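Local coordinates for iminosuccinate reductase (Paracoccus denitrificans, PDB 6RQA), which catalyses the NADH-dependent reduction of iminosuccinate to L-aspartate, regenerating the amino donor of the beta-hydroxyaspartate cycle during glyoxylate assimilation, at residues Gln159-Met164 with Leu186-Asp191; Gly152-Gly157 with Ser217-Phe222. One frame throughout, in Å; residues are numbered along the deposited sequence.

Interaction 1: Gln159-Met164 with Leu186-Asp191. With NAD (nicotinamide-adenine-dinucleotide), chain C.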
ATOM      1  N   GLN A 159       4.426 -13.749 -20.664  1.00 50.77           N
ATOM      2  CA  GLN A 159       5.616 -12.921 -20.517  1.00 50.93           C
ATOM      3  C   GLN A 159       6.844 -13.500 -21.205  1.00 47.69           C
ATOM      4  O   GLN A 159       7.847 -12.790 -21.335  1.00 42.58           O
ATOM      5  CB  GLN A 159       5.916 -12.694 -19.034  1.00 41.63           C
ATOM      6  CG  GLN A 159       4.838 -11.910 -18.311  1.00 47.56           C
ATOM      7  CD  GLN A 159       5.255 -11.506 -16.917  1.00 68.53           C
ATOM      8  OE1 GLN A 159       6.245 -12.006 -16.385  1.00 77.42           O
ATOM      9  NE2 GLN A 159       4.503 -10.591 -16.317  1.00 80.00           N
ATOM     10  N   SER A 160       6.791 -14.758 -21.653  1.00 43.93           N
ATOM     11  CA  SER A 160       7.952 -15.361 -22.304  1.00 37.73           C
ATOM     12  C   SER A 160       8.333 -14.618 -23.577  1.00 41.41           C
ATOM     13  O   SER A 160       9.518 -14.558 -23.929  1.00 35.14           O
ATOM     14  CB  SER A 160       7.679 -16.834 -22.611  1.00 43.62           C
ATOM     15  OG  SER A 160       6.609 -16.972 -23.530  1.00 50.02           O
ATOM     16  N   ALA A 161       7.350 -14.049 -24.280  1.00 29.53           N
ATOM     17  CA  ALA A 161       7.657 -13.267 -25.472  1.00 27.94           C
ATOM     18  C   ALA A 161       8.457 -12.019 -25.119  1.00 42.37           C
ATOM     19  O   ALA A 161       9.439 -11.689 -25.794  1.00 43.39           O
ATOM     20  CB  ALA A 161       6.367 -12.890 -26.198  1.00 27.55           C
ATOM     21  N   PHE A 162       8.055 -11.317 -24.057  1.00 35.26           N
ATOM     22  CA  PHE A 162       8.788 -10.129 -23.634  1.00 35.33           C
ATOM     23  C   PHE A 162      10.199 -10.485 -23.185  1.00 34.63           C
ATOM     24  O   PHE A 162      11.147  -9.730 -23.435  1.00 39.87           O
ATOM     25  CB  PHE A 162       8.030  -9.416 -22.513  1.00 33.69           C
ATOM     26  CG  PHE A 162       6.640  -8.999 -22.897  1.00 37.41           C
ATOM     27  CD1 PHE A 162       6.413  -7.777 -23.504  1.00 31.45           C
ATOM     28  CD2 PHE A 162       5.560  -9.833 -22.657  1.00 45.59           C
ATOM     29  CE1 PHE A 162       5.137  -7.392 -23.862  1.00 35.68           C
ATOM     30  CE2 PHE A 162       4.281  -9.453 -23.013  1.00 32.09           C
ATOM     31  CZ  PHE A 162       4.070  -8.231 -23.616  1.00 25.98           C
ATOM     32  N   GLN A 163      10.361 -11.635 -22.528  1.00 40.83           N
ATOM     33  CA  GLN A 163      11.689 -12.055 -22.093  1.00 44.42           C
ATOM     34  C   GLN A 163      12.604 -12.305 -23.285  1.00 48.21           C
ATOM     35  O   GLN A 163      13.785 -11.939 -23.259  1.00 51.12           O
ATOM     36  CB  GLN A 163      11.587 -13.308 -21.222  1.00 30.79           C
ATOM     37  CG  GLN A 163      10.675 -13.162 -20.010  1.00 39.99           C
ATOM     38  CD  GLN A 163      11.218 -12.200 -18.968  1.00 55.53           C
ATOM     39  OE1 GLN A 163      12.430 -12.074 -18.790  1.00 43.84           O
ATOM     40  NE2 GLN A 163      10.317 -11.515 -18.272  1.00 60.38           N
ATOM     41  N   MET A 164      12.074 -12.920 -24.345  1.00 42.60           N
ATOM     42  CA  MET A 164      12.903 -13.227 -25.507  1.00 43.77           C
ATOM     43  C   MET A 164      13.294 -11.960 -26.260  1.00 41.87           C
ATOM     44  O   MET A 164      14.438 -11.831 -26.715  1.00 32.21           O
ATOM     45  CB  MET A 164      12.173 -14.202 -26.433  1.00 44.87           C
ATOM     46  CG  MET A 164      13.038 -14.743 -27.563  1.00 56.13           C
ATOM     47  SD  MET A 164      12.164 -15.876 -28.663  1.00 51.60           S
ATOM     48  CE  MET A 164      11.648 -17.140 -27.508  1.00 47.92           C
ATOM     49  N   LEU A 186       4.367 -23.704 -27.226  1.00 66.14           N
ATOM     50  CA  LEU A 186       5.671 -23.416 -27.815  1.00 61.18           C
ATOM     51  C   LEU A 186       5.570 -22.581 -29.086  1.00 63.54           C
ATOM     52  O   LEU A 186       6.583 -22.026 -29.529  1.00 64.75           O
ATOM     53  CB  LEU A 186       6.415 -24.720 -28.108  1.00 58.94           C
ATOM     54  CG  LEU A 186       6.947 -25.477 -26.888  1.00 69.27           C
ATOM     55  CD1 LEU A 186       7.474 -26.843 -27.291  1.00 72.48           C
ATOM     56  CD2 LEU A 186       8.033 -24.672 -26.188  1.00 63.28           C
ATOM     57  N   SER A 187       4.380 -22.479 -29.684  1.00 70.99           N
ATOM     58  CA  SER A 187       4.215 -21.637 -30.864  1.00 56.55           C
ATOM     59  C   SER A 187       4.466 -20.169 -30.544  1.00 47.87           C
ATOM     60  O   SER A 187       4.864 -19.400 -31.426  1.00 50.36           O
ATOM     61  CB  SER A 187       2.814 -21.822 -31.449  1.00 58.15           C
ATOM     62  OG  SER A 187       1.818 -21.581 -30.470  1.00 63.60           O
ATOM     63  N   ARG A 188       4.239 -19.762 -29.292  1.00 31.85           N
ATOM     64  CA  ARG A 188       4.504 -18.382 -28.903  1.00 41.04           C
ATOM     65  C   ARG A 188       5.997 -18.078 -28.922  1.00 43.82           C
ATOM     66  O   ARG A 188       6.406 -16.964 -29.270  1.00 50.05           O
ATOM     67  CB  ARG A 188       3.912 -18.109 -27.520  1.00 46.51           C
ATOM     68  CG  ARG A 188       4.059 -16.675 -27.042  1.00 49.32           C
ATOM     69  CD  ARG A 188       3.167 -16.414 -25.840  1.00 53.42           C
ATOM     70  NE  ARG A 188       3.388 -15.091 -25.265  1.00 64.76           N
ATOM     71  CZ  ARG A 188       2.730 -13.997 -25.631  1.00 76.27           C
ATOM     72  NH1 ARG A 188       2.999 -12.834 -25.053  1.00 69.13           N
ATOM     73  NH2 ARG A 188       1.802 -14.064 -26.576  1.00 79.83           N
ATOM     74  N   LEU A 189       6.829 -19.056 -28.556  1.00 43.31           N
ATOM     75  CA  LEU A 189       8.274 -18.859 -28.621  1.00 38.11           C
ATOM     76  C   LEU A 189       8.764 -18.833 -30.063  1.00 47.73           C
ATOM     77  O   LEU A 189       9.622 -18.016 -30.418  1.00 39.35           O
ATOM     78  CB  LEU A 189       8.992 -19.955 -27.834  1.00 37.68           C
ATOM     79  CG  LEU A 189       8.691 -20.049 -26.337  1.00 38.06           C
ATOM     80  CD1 LEU A 189       9.529 -21.143 -25.690  1.00 31.96           C
ATOM     81  CD2 LEU A 189       8.926 -18.709 -25.655  1.00 32.67           C
ATOM     82  N   ALA A 190       8.232 -19.719 -30.909  1.00 52.70           N
ATOM     83  CA  ALA A 190       8.666 -19.758 -32.302  1.00 40.32           C
ATOM     84  C   ALA A 190       8.257 -18.494 -33.047  1.00 37.57           C
ATOM     85  O   ALA A 190       9.034 -17.962 -33.847  1.00 36.22           O
ATOM     86  CB  ALA A 190       8.101 -20.999 -32.993  1.00 34.39           C
ATOM     87  N   ASP A 191       7.044 -17.997 -32.793  1.00 41.70           N
ATOM     88  CA  ASP A 191       6.573 -16.795 -33.475  1.00 43.58           C
ATOM     89  C   ASP A 191       7.463 -15.599 -33.160  1.00 44.80           C
ATOM     90  O   ASP A 191       7.894 -14.876 -34.067  1.00 49.75           O
ATOM     91  CB  ASP A 191       5.122 -16.505 -33.090  1.00 49.13           C
ATOM     92  CG  ASP A 191       4.141 -17.454 -33.753  1.00 59.03           C
ATOM     93  OD1 ASP A 191       4.585 -18.314 -34.544  1.00 55.54           O
ATOM     94  OD2 ASP A 191       2.927 -17.338 -33.487  1.00 64.20           O
TER
HETATM   95  PA  NAD C 401       1.338 -17.635 -17.684  0.82 75.29           P
HETATM   96  O1A NAD C 401       0.399 -18.447 -16.836  0.82 74.69           O
HETATM   97  O2A NAD C 401       1.110 -16.866 -18.945  0.82 69.43           O
HETATM   98  O5B NAD C 401       2.316 -18.944 -18.269  0.82 69.20           O
HETATM   99  C5B NAD C 401       2.530 -19.792 -17.209  0.82 56.92           C
HETATM  100  C4B NAD C 401       3.446 -20.901 -17.656  0.82 57.34           C
HETATM  101  O4B NAD C 401       3.798 -21.667 -16.520  0.82 53.49           O
HETATM  102  C3B NAD C 401       2.597 -21.785 -18.564  0.82 73.51           C
HETATM  103  O3B NAD C 401       2.800 -21.282 -19.844  0.82 82.06           O
HETATM  104  C2B NAD C 401       3.245 -23.159 -18.356  0.82 66.49           C
HETATM  105  O2B NAD C 401       4.328 -23.361 -19.200  0.82 66.72           O
HETATM  106  C1B NAD C 401       3.809 -23.046 -16.883  0.82 58.13           C
HETATM  107  N9A NAD C 401       2.933 -23.724 -15.922  0.82 62.12           N
HETATM  108  C8A NAD C 401       1.580 -23.496 -15.605  0.82 69.34           C
HETATM  109  N7A NAD C 401       1.122 -24.323 -14.666  0.82 73.60           N
HETATM  110  C5A NAD C 401       2.225 -25.135 -14.345  0.82 74.78           C
HETATM  111  C6A NAD C 401       2.396 -26.205 -13.426  0.82 78.93           C
HETATM  112  N6A NAD C 401       1.347 -26.602 -12.652  0.82 74.07           N
HETATM  113  N1A NAD C 401       3.609 -26.837 -13.316  0.82 82.43           N
HETATM  114  C2A NAD C 401       4.613 -26.381 -14.130  0.82 76.16           C
HETATM  115  N3A NAD C 401       4.602 -25.382 -15.040  0.82 70.01           N
HETATM  116  C4A NAD C 401       3.367 -24.775 -15.121  0.82 70.42           C
HETATM  117  O3  NAD C 401       2.130 -16.902 -16.488  0.82 90.46           O
HETATM  118  PN  NAD C 401       2.938 -15.603 -16.911  0.82 83.58           P
HETATM  119  O1N NAD C 401       3.810 -15.611 -18.141  0.82 73.00           O
HETATM  120  O2N NAD C 401       2.027 -14.551 -16.386  0.82 84.72           O
HETATM  121  O5D NAD C 401       4.210 -15.405 -15.679  0.82 83.90           O
HETATM  122  C5D NAD C 401       4.598 -16.660 -15.317  0.82 73.88           C
HETATM  123  C4D NAD C 401       5.363 -16.563 -14.022  0.82 65.32           C
HETATM  124  O4D NAD C 401       6.103 -15.322 -14.023  0.82 67.08           O
HETATM  125  C3D NAD C 401       4.311 -16.463 -12.877  0.82 61.50           C
HETATM  126  O3D NAD C 401       4.691 -17.400 -11.934  0.82 56.40           O
HETATM  127  C2D NAD C 401       4.496 -15.025 -12.360  0.82 63.63           C
HETATM  128  O2D NAD C 401       4.433 -14.905 -10.979  0.82 68.66           O
HETATM  129  C1D NAD C 401       5.984 -14.816 -12.731  0.82 58.36           C
HETATM  130  N1N NAD C 401       6.281 -13.330 -12.801  0.82 48.34           N
HETATM  131  C2N NAD C 401       7.474 -12.935 -12.269  0.82 47.39           C
HETATM  132  C3N NAD C 401       7.821 -11.586 -12.293  0.82 49.80           C
HETATM  133  C7N NAD C 401       9.143 -11.242 -11.692  0.82 43.11           C
HETATM  134  O7N NAD C 401       9.555 -10.088 -11.646  0.82 31.67           O
HETATM  135  N7N NAD C 401       9.880 -12.288 -11.192  0.82 41.81           N
HETATM  136  C4N NAD C 401       6.945 -10.658 -12.858  0.82 47.08           C
HETATM  137  C5N NAD C 401       5.736 -11.088 -13.391  0.82 47.95           C
HETATM  138  C6N NAD C 401       5.400 -12.447 -13.361  0.82 50.76           C
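Arg188 and Ala161 meet between helical segments running nearly the same way, axes 9.4 Å apart and 27° off parallel, with the nearest CA atoms, those of Ala161 and Leu189, 6.4 Å apart. Arg188 bridges this gap. With CG anti to its backbone N (chi1 -177°) and the chain extended as far as NE, it reaches across and lays one guanidinium face over the methyl of Ala161, with NH1 3.6 Å from Ala161 CB. The hydroxyl of Ser160 and CE2 of Phe162 lie around the guanidinium edge; the Phe162 ring is tilted 51° from its plane. The polar end is held by backbone carbonyls: NH1 donates to His158 O, and NE makes a weak bond to Gly157 O, which also receives Ser160 OG. Beside it Leu189 offers one methyl, CD2, which meets Met164 CE at 3.6 Å and also packs on Ser160. On the cofactor side, Gln159 N gives a nearly straight hydrogen bond of 3.2 Å to NAD O1N, while OE1 of its side-chain amide comes over one face of the nicotinamide ring, near C5N and C6N. A helix whose N-terminal amide meets the cofactor pyrophosphate is characteristic of the Rossmann dinucleotide-binding fold.

Interaction 2: Gly152-Gly157 with Ser217-Phe222. With NAD (nicotinamide-adenine-dinucleotide), chain C.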
ATOM      1  N   GLY A 152      18.172 -20.303 -24.055  1.00 43.03           N
ATOM      2  CA  GLY A 152      17.221 -21.325 -23.661  1.00 39.07           C
ATOM      3  C   GLY A 152      16.027 -20.767 -22.916  1.00 41.11           C
ATOM      4  O   GLY A 152      16.184 -20.124 -21.874  1.00 48.65           O
ATOM      5  N   MET A 153      14.828 -21.007 -23.439  1.00 46.42           N
ATOM      6  CA  MET A 153      13.591 -20.505 -22.853  1.00 37.52           C
ATOM      7  C   MET A 153      12.865 -21.649 -22.161  1.00 46.37           C
ATOM      8  O   MET A 153      12.465 -22.620 -22.814  1.00 55.87           O
ATOM      9  CB  MET A 153      12.693 -19.872 -23.917  1.00 35.24           C
ATOM     10  CG  MET A 153      13.281 -18.641 -24.581  1.00 48.67           C
ATOM     11  SD  MET A 153      13.502 -17.267 -23.435  1.00 54.59           S
ATOM     12  CE  MET A 153      11.817 -17.011 -22.881  1.00 59.71           C
ATOM     13  N   ILE A 154      12.696 -21.535 -20.848  1.00 48.12           N
ATOM     14  CA  ILE A 154      11.905 -22.481 -20.071  1.00 42.98           C
ATOM     15  C   ILE A 154      10.583 -21.790 -19.760  1.00 48.68           C
ATOM     16  O   ILE A 154      10.478 -21.011 -18.807  1.00 59.30           O
ATOM     17  CB  ILE A 154      12.627 -22.929 -18.800  1.00 44.05           C
ATOM     18  CG1 ILE A 154      13.940 -23.628 -19.158  1.00 50.91           C
ATOM     19  CG2 ILE A 154      11.732 -23.864 -17.988  1.00 33.48           C
ATOM     20  CD1 ILE A 154      14.678 -24.191 -17.964  1.00 45.98           C
ATOM     21  N   GLY A 155       9.571 -22.063 -20.578  1.00 43.37           N
ATOM     22  CA  GLY A 155       8.264 -21.444 -20.364  1.00 37.43           C
ATOM     23  C   GLY A 155       7.858 -20.678 -21.606  1.00 48.83           C
ATOM     24  O   GLY A 155       8.646 -19.957 -22.218  1.00 52.31           O
ATOM     25  N   ALA A 156       6.591 -20.847 -21.988  1.00 45.95           N
ATOM     26  CA  ALA A 156       6.036 -20.203 -23.171  1.00 46.84           C
ATOM     27  C   ALA A 156       4.768 -19.428 -22.834  1.00 52.91           C
ATOM     28  O   ALA A 156       3.860 -19.319 -23.663  1.00 59.97           O
ATOM     29  CB  ALA A 156       5.757 -21.228 -24.268  1.00 50.97           C
ATOM     30  N   GLY A 157       4.706 -18.867 -21.630  1.00 49.25           N
ATOM     31  CA  GLY A 157       3.544 -18.119 -21.202  1.00 47.65           C
ATOM     32  C   GLY A 157       3.444 -16.750 -21.839  1.00 52.80           C
ATOM     33  O   GLY A 157       4.098 -16.475 -22.850  1.00 40.37           O
ATOM     34  N   SER A 217      13.888 -18.795 -17.333  1.00 41.79           N
ATOM     35  CA  SER A 217      12.699 -19.529 -16.921  1.00 41.27           C
ATOM     36  C   SER A 217      11.654 -18.542 -16.421  1.00 41.02           C
ATOM     37  O   SER A 217      11.971 -17.642 -15.637  1.00 40.40           O
ATOM     38  CB  SER A 217      13.032 -20.554 -15.835  1.00 46.09           C
ATOM     39  OG  SER A 217      13.626 -19.931 -14.709  1.00 51.76           O
ATOM     40  N   ILE A 218      10.413 -18.716 -16.873  1.00 39.74           N
ATOM     41  CA  ILE A 218       9.338 -17.778 -16.568  1.00 47.20           C
ATOM     42  C   ILE A 218       8.036 -18.561 -16.403  1.00 52.64           C
ATOM     43  O   ILE A 218       6.991 -18.202 -16.958  1.00 60.30           O
ATOM     44  CB  ILE A 218       9.255 -16.686 -17.661  1.00 52.88           C
ATOM     45  CG1 ILE A 218       8.281 -15.563 -17.282  1.00 51.30           C
ATOM     46  CG2 ILE A 218       8.965 -17.292 -19.042  1.00 56.43           C
ATOM     47  CD1 ILE A 218       8.773 -14.684 -16.160  1.00 53.05           C
ATOM     48  N   THR A 219       8.089 -19.639 -15.626  1.00 51.50           N
ATOM     49  CA  THR A 219       6.946 -20.514 -15.417  1.00 46.48           C
ATOM     50  C   THR A 219       6.361 -20.315 -14.025  1.00 52.11           C
ATOM     51  O   THR A 219       7.039 -19.864 -13.097  1.00 45.93           O
ATOM     52  CB  THR A 219       7.334 -21.988 -15.592  1.00 46.89           C
ATOM     53  OG1 THR A 219       8.169 -22.393 -14.501  1.00 59.71           O
ATOM     54  CG2 THR A 219       8.084 -22.194 -16.892  1.00 31.61           C
ATOM     55  N   SER A 220       5.083 -20.667 -13.893  1.00 73.90           N
ATOM     56  CA  SER A 220       4.405 -20.699 -12.599  1.00 73.07           C
ATOM     57  C   SER A 220       4.329 -22.160 -12.161  1.00 71.19           C
ATOM     58  O   SER A 220       3.303 -22.828 -12.284  1.00 80.27           O
ATOM     59  CB  SER A 220       3.025 -20.056 -12.691  1.00 66.20           C
ATOM     60  OG  SER A 220       2.395 -20.029 -11.423  1.00 69.86           O
ATOM     61  N   SER A 221       5.451 -22.658 -11.648  1.00 59.84           N
ATOM     62  CA  SER A 221       5.608 -24.065 -11.316  1.00 51.23           C
ATOM     63  C   SER A 221       5.844 -24.240  -9.823  1.00 61.76           C
ATOM     64  O   SER A 221       6.325 -23.332  -9.138  1.00 53.24           O
ATOM     65  CB  SER A 221       6.770 -24.688 -12.099  1.00 50.47           C
ATOM     66  OG  SER A 221       7.855 -23.785 -12.204  1.00 67.87           O
ATOM     67  N   PHE A 222       5.500 -25.431  -9.328  1.00 69.87           N
ATOM     68  CA  PHE A 222       5.676 -25.791  -7.925  1.00 64.75           C
ATOM     69  C   PHE A 222       6.546 -27.031  -7.768  1.00 63.30           C
ATOM     70  O   PHE A 222       6.561 -27.648  -6.699  1.00 66.63           O
ATOM     71  CB  PHE A 222       4.315 -26.002  -7.258  1.00 66.52           C
ATOM     72  CG  PHE A 222       3.359 -24.862  -7.463  1.00 67.09           C
ATOM     73  CD1 PHE A 222       3.333 -23.795  -6.579  1.00 53.82           C
ATOM     74  CD2 PHE A 222       2.490 -24.853  -8.543  1.00 68.55           C
ATOM     75  CE1 PHE A 222       2.456 -22.742  -6.766  1.00 53.54           C
ATOM     76  CE2 PHE A 222       1.612 -23.802  -8.736  1.00 69.82           C
ATOM     77  CZ  PHE A 222       1.595 -22.745  -7.847  1.00 64.30           C
TER
HETATM   78  PA  NAD C 401       1.338 -17.635 -17.684  0.82 75.29           P
HETATM   79  O1A NAD C 401       0.399 -18.447 -16.836  0.82 74.69           O
HETATM   80  O2A NAD C 401       1.110 -16.866 -18.945  0.82 69.43           O
HETATM   81  O5B NAD C 401       2.316 -18.944 -18.269  0.82 69.20           O
HETATM   82  C5B NAD C 401       2.530 -19.792 -17.209  0.82 56.92           C
HETATM   83  C4B NAD C 401       3.446 -20.901 -17.656  0.82 57.34           C
HETATM   84  O4B NAD C 401       3.798 -21.667 -16.520  0.82 53.49           O
HETATM   85  C3B NAD C 401       2.597 -21.785 -18.564  0.82 73.51           C
HETATM   86  O3B NAD C 401       2.800 -21.282 -19.844  0.82 82.06           O
HETATM   87  C2B NAD C 401       3.245 -23.159 -18.356  0.82 66.49           C
HETATM   88  O2B NAD C 401       4.328 -23.361 -19.200  0.82 66.72           O
HETATM   89  C1B NAD C 401       3.809 -23.046 -16.883  0.82 58.13           C
HETATM   90  N9A NAD C 401       2.933 -23.724 -15.922  0.82 62.12           N
HETATM   91  C8A NAD C 401       1.580 -23.496 -15.605  0.82 69.34           C
HETATM   92  N7A NAD C 401       1.122 -24.323 -14.666  0.82 73.60           N
HETATM   93  C5A NAD C 401       2.225 -25.135 -14.345  0.82 74.78           C
HETATM   94  C6A NAD C 401       2.396 -26.205 -13.426  0.82 78.93           C
HETATM   95  N6A NAD C 401       1.347 -26.602 -12.652  0.82 74.07           N
HETATM   96  N1A NAD C 401       3.609 -26.837 -13.316  0.82 82.43           N
HETATM   97  C2A NAD C 401       4.613 -26.381 -14.130  0.82 76.16           C
HETATM   98  N3A NAD C 401       4.602 -25.382 -15.040  0.82 70.01           N
HETATM   99  C4A NAD C 401       3.367 -24.775 -15.121  0.82 70.42           C
HETATM  100  O3  NAD C 401       2.130 -16.902 -16.488  0.82 90.46           O
HETATM  101  PN  NAD C 401       2.938 -15.603 -16.911  0.82 83.58           P
HETATM  102  O1N NAD C 401       3.810 -15.611 -18.141  0.82 73.00           O
HETATM  103  O2N NAD C 401       2.027 -14.551 -16.386  0.82 84.72           O
HETATM  104  O5D NAD C 401       4.210 -15.405 -15.679  0.82 83.90           O
HETATM  105  C5D NAD C 401       4.598 -16.660 -15.317  0.82 73.88           C
HETATM  106  C4D NAD C 401       5.363 -16.563 -14.022  0.82 65.32           C
HETATM  107  O4D NAD C 401       6.103 -15.322 -14.023  0.82 67.08           O
HETATM  108  C3D NAD C 401       4.311 -16.463 -12.877  0.82 61.50           C
HETATM  109  O3D NAD C 401       4.691 -17.400 -11.934  0.82 56.40           O
HETATM  110  C2D NAD C 401       4.496 -15.025 -12.360  0.82 63.63           C
HETATM  111  O2D NAD C 401       4.433 -14.905 -10.979  0.82 68.66           O
HETATM  112  C1D NAD C 401       5.984 -14.816 -12.731  0.82 58.36           C
HETATM  113  N1N NAD C 401       6.281 -13.330 -12.801  0.82 48.34           N
HETATM  114  C2N NAD C 401       7.474 -12.935 -12.269  0.82 47.39           C
HETATM  115  C3N NAD C 401       7.821 -11.586 -12.293  0.82 49.80           C
HETATM  116  C7N NAD C 401       9.143 -11.242 -11.692  0.82 43.11           C
HETATM  117  O7N NAD C 401       9.555 -10.088 -11.646  0.82 31.67           O
HETATM  118  N7N NAD C 401       9.880 -12.288 -11.192  0.82 41.81           N
HETATM  119  C4N NAD C 401       6.945 -10.658 -12.858  0.82 47.08           C
HETATM  120  C5N NAD C 401       5.736 -11.088 -13.391  0.82 47.95           C
HETATM  121  C6N NAD C 401       5.400 -12.447 -13.361  0.82 50.76           C
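Thr219 turns its methyl toward Ile154 and Gly155: with chi1 at 70°, OG1 sits between the backbone N and the carbonyl carbon, and CG2 is left anti to the carbonyl carbon. That puts CG2 3.6 Å from Gly155 CA and also against the carbonyl of Ile154. Ile154, for its part, has CG2 anti to its backbone N, and this branch approaches the same threonine methyl at an angle and touches Ser217 CB as well. Ile154 and Ser217 form a parallel beta bridge, with their side chains on one face of the sheet and their CB atoms 3.8 Å apart. The carbonyl oxygen of Ile154 takes the one hydrogen bond between the segments. It accepts Ile218 N at 3.0 Å, almost head-on to the oxygen, and a CA-H...O contact from Ser217 comes to it too. Gly155 then leaves the strand with a positive phi (122°), in a conformation that calls for glycine. From here both segments turn to the cofactor. Ser220 N gives a nearly straight 3.1 Å hydrogen bond to NAD O4B, Ile218 CD1 approaches NAD O4D, Ser221 CB lies 3.4 Å from NAD C2A of the adenine, and Gly157 CA packs on NAD O5B. Glu249 holds the end of strand 214-217 and the loop after it, accepting from Ser217 OG and Thr219 N. Strand 150-154 runs between strands 175-179 and 214-217 of the parallel sheet; helix 158-170 covers Met153 and Ile218, whereas Ile154 packs on Ile215 and Leu226.

In the fold
Interactions 1 and 2 have centres 10 Å apart and share one cofactor site. Strand 150-154 leads through the glycine-rich turn of interaction 2 straight into the helix of interaction 1, the first beta-alpha unit of the Rossmann domain. The two contacts also touch directly: Gly155 O lies 3.3 Å from Ser160 CB and 3.7 Å from Leu189 CD2, so the turn rests against side chains of both helices. From interaction 1 it is Gln159 that reaches NAD, with 186-191 behind it as a second layer; from interaction 2 it is Gly157 and residues 218-221, which line the adenosine and the nicotinamide ribose. His158, Met240, Asp243, Lys247 and Gly312 add further hydrogen bonds to the cofactor.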